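Local coordinates for protein transmembrane beta-barrels (Synthetic construct, PDB 6X9Z) that is a de novo designed transmembrane beta-barrel, probably made to fold and insert into a lipid membrane, at residues 35-40 with 67-72; 51-56 with 73-78. All blocks are in the same frame, centred on the assembly; numbering follows the deposited sequence.

Contact 1 of 2, residues 35-40 with 67-72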
ATOM      1  N   TYR A  35       6.130  -9.989 -11.154  1.00 31.20           N
ATOM      2  CA  TYR A  35       6.542  -8.652 -10.748  1.00 31.46           C
ATOM      3  C   TYR A  35       5.404  -7.650 -10.604  1.00 30.72           C
ATOM      4  O   TYR A  35       5.613  -6.612  -9.967  0.80 30.96           O
ATOM      5  CB  TYR A  35       7.588  -8.095 -11.730  1.00 32.40           C
ATOM      6  CG  TYR A  35       8.847  -8.946 -11.806  1.00 32.92           C
ATOM      7  CD1 TYR A  35       9.193  -9.618 -12.975  1.00 33.67           C
ATOM      8  CD2 TYR A  35       9.674  -9.093 -10.700  1.00 33.04           C
ATOM      9  CE1 TYR A  35      10.337 -10.405 -13.040  1.00 34.45           C
ATOM     10  CE2 TYR A  35      10.817  -9.872 -10.756  1.00 33.98           C
ATOM     11  CZ  TYR A  35      11.144 -10.526 -11.926  1.00 34.79           C
ATOM     12  OH  TYR A  35      12.281 -11.299 -11.978  1.00 34.42           O
ATOM     13  N   LEU A  36       4.216  -7.921 -11.135  1.00 30.71           N
ATOM     14  CA  LEU A  36       3.101  -6.990 -11.031  1.00 31.03           C
ATOM     15  C   LEU A  36       2.136  -7.424  -9.934  1.00 31.08           C
ATOM     16  O   LEU A  36       2.046  -8.603  -9.585  1.00 29.94           O
ATOM     17  CB  LEU A  36       2.349  -6.874 -12.361  1.00 31.06           C
ATOM     18  CG  LEU A  36       3.191  -6.410 -13.554  1.00 30.61           C
ATOM     19  CD1 LEU A  36       2.342  -6.265 -14.807  1.00 30.38           C
ATOM     20  CD2 LEU A  36       3.912  -5.112 -13.229  1.00 30.25           C
ATOM     21  N   PHE A  37       1.417  -6.452  -9.383  1.00 30.42           N
ATOM     22  CA  PHE A  37       0.419  -6.749  -8.371  1.00 30.64           C
ATOM     23  C   PHE A  37      -0.698  -5.721  -8.450  1.00 31.51           C
ATOM     24  O   PHE A  37      -0.496  -4.598  -8.919  1.00 30.70           O
ATOM     25  CB  PHE A  37       1.022  -6.777  -6.957  1.00 30.72           C
ATOM     26  CG  PHE A  37       1.577  -5.454  -6.492  1.00 30.89           C
ATOM     27  CD1 PHE A  37       0.814  -4.605  -5.706  1.00 31.21           C
ATOM     28  CD2 PHE A  37       2.869  -5.073  -6.821  1.00 30.74           C
ATOM     29  CE1 PHE A  37       1.324  -3.397  -5.272  1.00 31.26           C
ATOM     30  CE2 PHE A  37       3.381  -3.861  -6.394  1.00 30.62           C
ATOM     31  CZ  PHE A  37       2.610  -3.027  -5.613  1.00 30.82           C
ATOM     32  N   LEU A  38      -1.880  -6.132  -8.008  1.00 30.44           N
ATOM     33  CA  LEU A  38      -3.016  -5.242  -7.853  1.00 31.44           C
ATOM     34  C   LEU A  38      -3.137  -4.847  -6.391  1.00 32.19           C
ATOM     35  O   LEU A  38      -2.730  -5.586  -5.492  1.00 31.94           O
ATOM     36  CB  LEU A  38      -4.310  -5.902  -8.336  1.00 30.46           C
ATOM     37  CG  LEU A  38      -4.294  -6.289  -9.817  1.00 30.41           C
ATOM     38  CD1 LEU A  38      -5.554  -7.052 -10.211  1.00 29.94           C
ATOM     39  CD2 LEU A  38      -4.117  -5.055 -10.691  1.00 30.08           C
ATOM     40  N   ASP A  39      -3.680  -3.654  -6.166  1.00 32.86           N
ATOM     41  CA  ASP A  39      -3.854  -3.120  -4.825  1.00 33.54           C
ATOM     42  C   ASP A  39      -5.242  -2.510  -4.741  1.00 34.12           C
ATOM     43  O   ASP A  39      -5.620  -1.700  -5.592  1.00 34.88           O
ATOM     44  CB  ASP A  39      -2.779  -2.076  -4.501  1.00 33.64           C
ATOM     45  CG  ASP A  39      -2.691  -1.759  -3.020  1.00 35.13           C
ATOM     46  OD1 ASP A  39      -3.739  -1.751  -2.338  0.61 35.08           O
ATOM     47  OD2 ASP A  39      -1.568  -1.514  -2.532  0.52 35.39           O
ATOM     48  N   VAL A  40      -6.004  -2.933  -3.743  1.00 34.16           N
ATOM     49  CA  VAL A  40      -7.271  -2.317  -3.386  1.00 35.36           C
ATOM     50  C   VAL A  40      -7.240  -2.065  -1.889  1.00 35.73           C
ATOM     51  O   VAL A  40      -6.603  -2.801  -1.128  1.00 34.89           O
ATOM     52  CB  VAL A  40      -8.488  -3.189  -3.769  1.00 36.31           C
ATOM     53  CG1 VAL A  40      -8.548  -3.389  -5.278  1.00 36.19           C
ATOM     54  CG2 VAL A  40      -8.422  -4.531  -3.058  1.00 35.85           C
ATOM     55  N   GLU A  67      11.337  -6.906   0.373  1.00 31.30           N
ATOM     56  CA  GLU A  67      10.532  -6.937  -0.846  1.00 30.67           C
ATOM     57  C   GLU A  67      10.137  -5.514  -1.209  1.00 31.44           C
ATOM     58  O   GLU A  67       9.097  -5.007  -0.767  1.00 29.83           O
ATOM     59  CB  GLU A  67       9.296  -7.822  -0.678  1.00 30.73           C
ATOM     60  CG  GLU A  67       8.405  -7.836  -1.913  1.00 30.82           C
ATOM     61  CD  GLU A  67       7.249  -8.810  -1.813  1.00 31.19           C
ATOM     62  OE1 GLU A  67       7.052  -9.415  -0.739  1.00 31.57           O
ATOM     63  OE2 GLU A  67       6.533  -8.974  -2.822  1.00 32.31           O
ATOM     64  N   PRO A  68      10.949  -4.833  -2.013  1.00 30.76           N
ATOM     65  CA  PRO A  68      10.612  -3.466  -2.417  1.00 30.06           C
ATOM     66  C   PRO A  68       9.449  -3.453  -3.397  1.00 31.03           C
ATOM     67  O   PRO A  68       9.167  -4.435  -4.084  1.00 30.23           O
ATOM     68  CB  PRO A  68      11.897  -2.963  -3.086  1.00 30.35           C
ATOM     69  CG  PRO A  68      12.970  -3.957  -2.707  1.00 30.49           C
ATOM     70  CD  PRO A  68      12.266  -5.253  -2.515  1.00 30.69           C
ATOM     71  N   TYR A  69       8.773  -2.307  -3.463  1.00 29.70           N
ATOM     72  CA  TYR A  69       7.684  -2.142  -4.413  1.00 30.37           C
ATOM     73  C   TYR A  69       7.500  -0.664  -4.718  1.00 30.73           C
ATOM     74  O   TYR A  69       7.799   0.201  -3.890  1.00 30.34           O
ATOM     75  CB  TYR A  69       6.369  -2.746  -3.892  1.00 30.34           C
ATOM     76  CG  TYR A  69       5.782  -2.042  -2.692  1.00 30.31           C
ATOM     77  CD1 TYR A  69       4.834  -1.039  -2.847  1.00 31.19           C
ATOM     78  CD2 TYR A  69       6.173  -2.380  -1.401  1.00 30.60           C
ATOM     79  CE1 TYR A  69       4.295  -0.388  -1.758  1.00 31.96           C
ATOM     80  CE2 TYR A  69       5.636  -1.730  -0.300  1.00 31.22           C
ATOM     81  CZ  TYR A  69       4.698  -0.735  -0.489  1.00 31.90           C
ATOM     82  OH  TYR A  69       4.161  -0.086   0.597  1.00 32.74           O
ATOM     83  N   VAL A  70       7.032  -0.392  -5.929  1.00 30.57           N
ATOM     84  CA  VAL A  70       6.532   0.919  -6.318  1.00 31.27           C
ATOM     85  C   VAL A  70       5.120   0.706  -6.840  1.00 31.61           C
ATOM     86  O   VAL A  70       4.829  -0.325  -7.456  1.00 31.30           O
ATOM     87  CB  VAL A  70       7.437   1.605  -7.368  1.00 31.15           C
ATOM     88  CG1 VAL A  70       7.534   0.770  -8.633  1.00 31.15           C
ATOM     89  CG2 VAL A  70       6.951   3.026  -7.680  1.00 31.17           C
ATOM     90  N   LYS A  71       4.228   1.643  -6.544  1.00 32.20           N
ATOM     91  CA  LYS A  71       2.838   1.458  -6.921  1.00 32.97           C
ATOM     92  C   LYS A  71       2.219   2.811  -7.216  1.00 34.25           C
ATOM     93  O   LYS A  71       2.693   3.850  -6.752  1.00 34.76           O
ATOM     94  CB  LYS A  71       2.046   0.734  -5.827  1.00 32.97           C
ATOM     95  CG  LYS A  71       1.727   1.586  -4.615  1.00 34.01           C
ATOM     96  CD  LYS A  71       0.933   0.792  -3.590  1.00 35.98           C
ATOM     97  CE  LYS A  71       0.479   1.682  -2.442  1.00 37.97           C
ATOM     98  NZ  LYS A  71      -0.214   0.918  -1.371  1.00 39.86           N
ATOM     99  N   ALA A  72       1.154   2.779  -8.012  1.00 34.76           N
ATOM    100  CA  ALA A  72       0.374   3.968  -8.307  1.00 35.95           C
ATOM    101  C   ALA A  72      -1.076   3.551  -8.486  1.00 35.14           C
ATOM    102  O   ALA A  72      -1.368   2.416  -8.869  1.00 34.45           O
ATOM    103  CB  ALA A  72       0.885   4.697  -9.557  1.00 34.96           C
TER
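The Phe-37 ring is met obliquely at its CE2-CZ corner: Lys-71 CB lies 3.8 Å from CZ, and Tyr-69 CB lies 4.1 Å from CE2. The Val-70 carbonyl oxygen also comes within 4.0 Å of Phe-37 CZ. The Tyr-69 and Phe-37 side chains cross at about a right angle, and the Tyr-69 ring has the Glu-67 carbonyl oxygen at its edge, in plane. These are inward-facing side chains of an eight-stranded antiparallel up-and-down barrel, meeting across strand 49-59, which runs between strands 36-45 and 66-77. Strands 36-40 and 67-72 therefore make no backbone bonds to each other; their axes stay 8.6 Å apart and cross at -53°. Phe-37 CG sits between the backbone N and carbonyl carbon (chi1 64°), which swings the ring over strand 49-59 towards strand 66-77. Farther along, the extended Lys-71 side chain carries its ammonium to Asp-39, making a salt bridge to the buried carboxylate. Asp-39 also accepts a hydrogen bond from Gln-29 at OD2 and bonds to Tyr-11 OH at OD1, while Tyr-69 OH bonds to Glu-103. A methionine in place of Lys-71 would probably leave the Asp-39 carboxylate without its charged mate inside the barrel, dependent on Gln-29 and Tyr-11. Lys-71 NZ approaches Asp-39 OD2 at 3.0 Å from above the carboxylate plane, 41° out of it.

Contact 2 of 2, residues 51-56 with 73-78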
ATOM      1  N   PHE A  51     -12.182   7.035   1.458  1.00 40.95           N
ATOM      2  CA  PHE A  51     -11.834   6.886   0.053  1.00 42.11           C
ATOM      3  C   PHE A  51     -11.611   5.420  -0.280  1.00 41.68           C
ATOM      4  O   PHE A  51     -11.092   4.652   0.533  1.00 41.02           O
ATOM      5  CB  PHE A  51     -10.584   7.695  -0.312  1.00 42.43           C
ATOM      6  CG  PHE A  51      -9.343   7.238   0.390  1.00 41.66           C
ATOM      7  CD1 PHE A  51      -8.520   6.276  -0.176  1.00 42.08           C
ATOM      8  CD2 PHE A  51      -8.992   7.773   1.615  1.00 41.20           C
ATOM      9  CE1 PHE A  51      -7.376   5.855   0.471  1.00 42.29           C
ATOM     10  CE2 PHE A  51      -7.848   7.358   2.266  1.00 40.78           C
ATOM     11  CZ  PHE A  51      -7.037   6.398   1.693  1.00 40.75           C
ATOM     12  N   LEU A  52     -12.004   5.054  -1.495  0.70 42.38           N
ATOM     13  CA  LEU A  52     -11.733   3.742  -2.063  1.00 41.87           C
ATOM     14  C   LEU A  52     -10.518   3.870  -2.974  1.00 42.00           C
ATOM     15  O   LEU A  52     -10.513   4.696  -3.895  0.53 42.80           O
ATOM     16  CB  LEU A  52     -12.949   3.229  -2.835  1.00 42.74           C
ATOM     17  CG  LEU A  52     -13.130   1.728  -3.059  1.00 43.49           C
ATOM     18  CD1 LEU A  52     -14.579   1.435  -3.422  1.00 44.40           C
ATOM     19  CD2 LEU A  52     -12.203   1.218  -4.147  1.00 42.30           C
ATOM     20  N   GLU A  53      -9.494   3.066  -2.716  1.00 41.35           N
ATOM     21  CA  GLU A  53      -8.239   3.130  -3.453  1.00 41.56           C
ATOM     22  C   GLU A  53      -8.078   1.886  -4.314  1.00 39.98           C
ATOM     23  O   GLU A  53      -8.270   0.764  -3.834  1.00 39.08           O
ATOM     24  CB  GLU A  53      -7.055   3.269  -2.498  1.00 43.61           C
ATOM     25  CG  GLU A  53      -5.706   3.157  -3.171  1.00 46.53           C
ATOM     26  CD  GLU A  53      -4.565   3.352  -2.195  1.00 58.32           C
ATOM     27  OE1 GLU A  53      -4.673   4.250  -1.329  1.00 55.18           O
ATOM     28  OE2 GLU A  53      -3.570   2.598  -2.284  1.00 57.06           O
ATOM     29  N   VAL A  54      -7.738   2.095  -5.585  1.00 39.48           N
ATOM     30  CA  VAL A  54      -7.505   1.016  -6.541  1.00 37.31           C
ATOM     31  C   VAL A  54      -6.270   1.366  -7.357  1.00 36.92           C
ATOM     32  O   VAL A  54      -6.131   2.501  -7.827  1.00 37.56           O
ATOM     33  CB  VAL A  54      -8.718   0.783  -7.465  1.00 37.41           C
ATOM     34  CG1 VAL A  54      -8.343  -0.127  -8.624  1.00 36.60           C
ATOM     35  CG2 VAL A  54      -9.875   0.184  -6.684  1.00 38.06           C
ATOM     36  N   GLY A  55      -5.373   0.402  -7.513  1.00 35.68           N
ATOM     37  CA  GLY A  55      -4.178   0.622  -8.297  1.00 34.33           C
ATOM     38  C   GLY A  55      -3.303  -0.609  -8.264  1.00 33.37           C
ATOM     39  O   GLY A  55      -3.757  -1.701  -7.925  1.00 32.88           O
ATOM     40  N   GLY A  56      -2.039  -0.415  -8.606  1.00 33.48           N
ATOM     41  CA  GLY A  56      -1.081  -1.499  -8.552  1.00 32.74           C
ATOM     42  C   GLY A  56       0.301  -0.982  -8.873  1.00 32.27           C
ATOM     43  O   GLY A  56       0.520   0.224  -8.999  1.00 32.80           O
ATOM     44  N   GLY A  73      -1.980   4.478  -8.193  1.00 36.46           N
ATOM     45  CA  GLY A  73      -3.395   4.215  -8.349  1.00 37.44           C
ATOM     46  C   GLY A  73      -4.237   5.466  -8.214  1.00 39.44           C
ATOM     47  O   GLY A  73      -3.772   6.572  -8.507  1.00 39.64           O
ATOM     48  N   PHE A  74      -5.477   5.302  -7.761  1.00 39.36           N
ATOM     49  CA  PHE A  74      -6.392   6.421  -7.597  1.00 40.53           C
ATOM     50  C   PHE A  74      -7.198   6.229  -6.323  1.00 41.36           C
ATOM     51  O   PHE A  74      -7.518   5.102  -5.935  1.00 40.58           O
ATOM     52  CB  PHE A  74      -7.330   6.560  -8.802  1.00 41.41           C
ATOM     53  CG  PHE A  74      -6.616   6.808 -10.097  1.00 40.43           C
ATOM     54  CD1 PHE A  74      -6.310   8.095 -10.497  1.00 40.91           C
ATOM     55  CD2 PHE A  74      -6.244   5.752 -10.912  1.00 40.32           C
ATOM     56  CE1 PHE A  74      -5.651   8.328 -11.688  1.00 40.87           C
ATOM     57  CE2 PHE A  74      -5.580   5.978 -12.102  1.00 40.65           C
ATOM     58  CZ  PHE A  74      -5.287   7.268 -12.490  1.00 41.10           C
ATOM     59  N   GLU A  75      -7.513   7.344  -5.671  1.00 42.64           N
ATOM     60  CA  GLU A  75      -8.327   7.354  -4.461  1.00 42.85           C
ATOM     61  C   GLU A  75      -9.666   7.996  -4.792  1.00 43.47           C
ATOM     62  O   GLU A  75      -9.738   9.204  -5.038  1.00 44.17           O
ATOM     63  CB  GLU A  75      -7.621   8.094  -3.329  1.00 42.80           C
ATOM     64  CG  GLU A  75      -6.371   7.388  -2.838  1.00 43.93           C
ATOM     65  CD  GLU A  75      -5.680   8.123  -1.713  1.00 44.19           C
ATOM     66  OE1 GLU A  75      -6.165   9.205  -1.321  1.00 44.05           O
ATOM     67  OE2 GLU A  75      -4.650   7.617  -1.220  1.00 44.89           O
ATOM     68  N   TYR A  76     -10.718   7.183  -4.804  1.00 44.07           N
ATOM     69  CA  TYR A  76     -12.081   7.657  -5.036  1.00 44.94           C
ATOM     70  C   TYR A  76     -12.613   8.169  -3.705  1.00 44.63           C
ATOM     71  O   TYR A  76     -13.092   7.401  -2.868  1.00 44.33           O
ATOM     72  CB  TYR A  76     -12.950   6.540  -5.604  1.00 45.43           C
ATOM     73  CG  TYR A  76     -12.452   5.958  -6.915  1.00 47.74           C
ATOM     74  CD1 TYR A  76     -11.327   5.138  -6.958  1.00 46.55           C
ATOM     75  CD2 TYR A  76     -13.121   6.208  -8.104  1.00 52.71           C
ATOM     76  CE1 TYR A  76     -10.874   4.607  -8.152  1.00 46.61           C
ATOM     77  CE2 TYR A  76     -12.676   5.679  -9.300  1.00 52.96           C
ATOM     78  CZ  TYR A  76     -11.555   4.880  -9.317  0.77 49.76           C
ATOM     79  OH  TYR A  76     -11.120   4.355 -10.509  1.00 49.60           O
ATOM     80  N   ASN A  77     -12.524   9.484  -3.510  0.85 44.73           N
ATOM     81  CA  ASN A  77     -12.848  10.090  -2.228  0.85 44.83           C
ATOM     82  C   ASN A  77     -14.356  10.224  -2.049  0.85 45.60           C
ATOM     83  O   ASN A  77     -15.137  10.160  -3.001  0.85 45.79           O
ATOM     84  CB  ASN A  77     -12.210  11.473  -2.106  0.85 44.94           C
ATOM     85  CG  ASN A  77     -10.739  11.474  -2.452  0.85 45.05           C
ATOM     86  OD1 ASN A  77     -10.331  12.054  -3.458  0.85 45.42           O
ATOM     87  ND2 ASN A  77      -9.931  10.831  -1.616  0.85 44.01           N
ATOM     88  N   THR A  78     -14.760  10.442  -0.799  0.96 46.40           N
ATOM     89  CA  THR A  78     -16.166  10.656  -0.487  0.96 48.60           C
ATOM     90  C   THR A  78     -16.609  12.093  -0.733  0.96 48.49           C
ATOM     91  O   THR A  78     -17.760  12.431  -0.432  0.96 48.09           O
ATOM     92  CB  THR A  78     -16.451  10.255   0.964  0.96 49.88           C
ATOM     93  OG1 THR A  78     -17.857  10.354   1.220  0.96 64.62           O
ATOM     94  CG2 THR A  78     -15.702  11.151   1.929  0.96 46.81           C
TER
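Glu-75 lays its carboxylate over one face of the Phe-51 ring, the two planes only 18° apart. Its OE1 stands 3.9 Å above the plane of the Phe-51 ring, over the centre, and its CD lies 3.6 Å from Phe-51 CE1. The Glu-75 CG is anti to its own carbonyl carbon (chi1 -67°), and the extended chain beyond crosses the Phe-51 side chain obliquely, bringing the carboxylate over the ring face. Glu-53 runs alongside Glu-75, pointing the same way, their carboxylate planes 12° apart, nearly parallel. Glu-53 OE1 and Glu-75 OE2, both acceptors, are 3.4 Å apart, a closeness that may raise the pKa of one; Lys-71 forms a weak, long ion pair with Glu-53.

On the other face of the sheet, Tyr-76 turns its ring edge to the Leu-52 carbonyl, with CD1 3.2 Å from Leu-52 O, while Val-54 CB reaches the ring obliquely. The same Leu-52 O accepts the backbone N-H of Tyr-76 at 2.7 Å. Leu-52 with Tyr-76 and Val-54 with Phe-74 are hydrogen-bonded antiparallel pairs, each doubly bonded. At Gly-55 and Gly-73 the CA atoms close to 3.7 Å, where a CB on either would clash.

This is a hairpin of the all-strand barrel: strand 49-59 is flanked on its far side by strand 36-45, strand 66-77 by strand 82-93, and Phe-51 packs on Asp-23 and Val-25 of strand 22-31.

Contact 1 is mostly buried in the barrel interior, whereas contact 2 lies largely at the surface, with Phe-51 its one buried residue. Both use strand 66-77, so 67-72 runs directly into 73-78. Strand 49-59 separates the two partners of contact 1 and is itself a partner in contact 2. Contact 1 has no backbone bonds and relies on aromatic packing and opposite charges; contact 2 is sheet pairing, with like charges on the inner face and apolar or aromatic side chains on the outer one, which may face lipid. They join where Asp-39 N probably bonds to Gly-55 O and Ala-72 N to Gly-56 O.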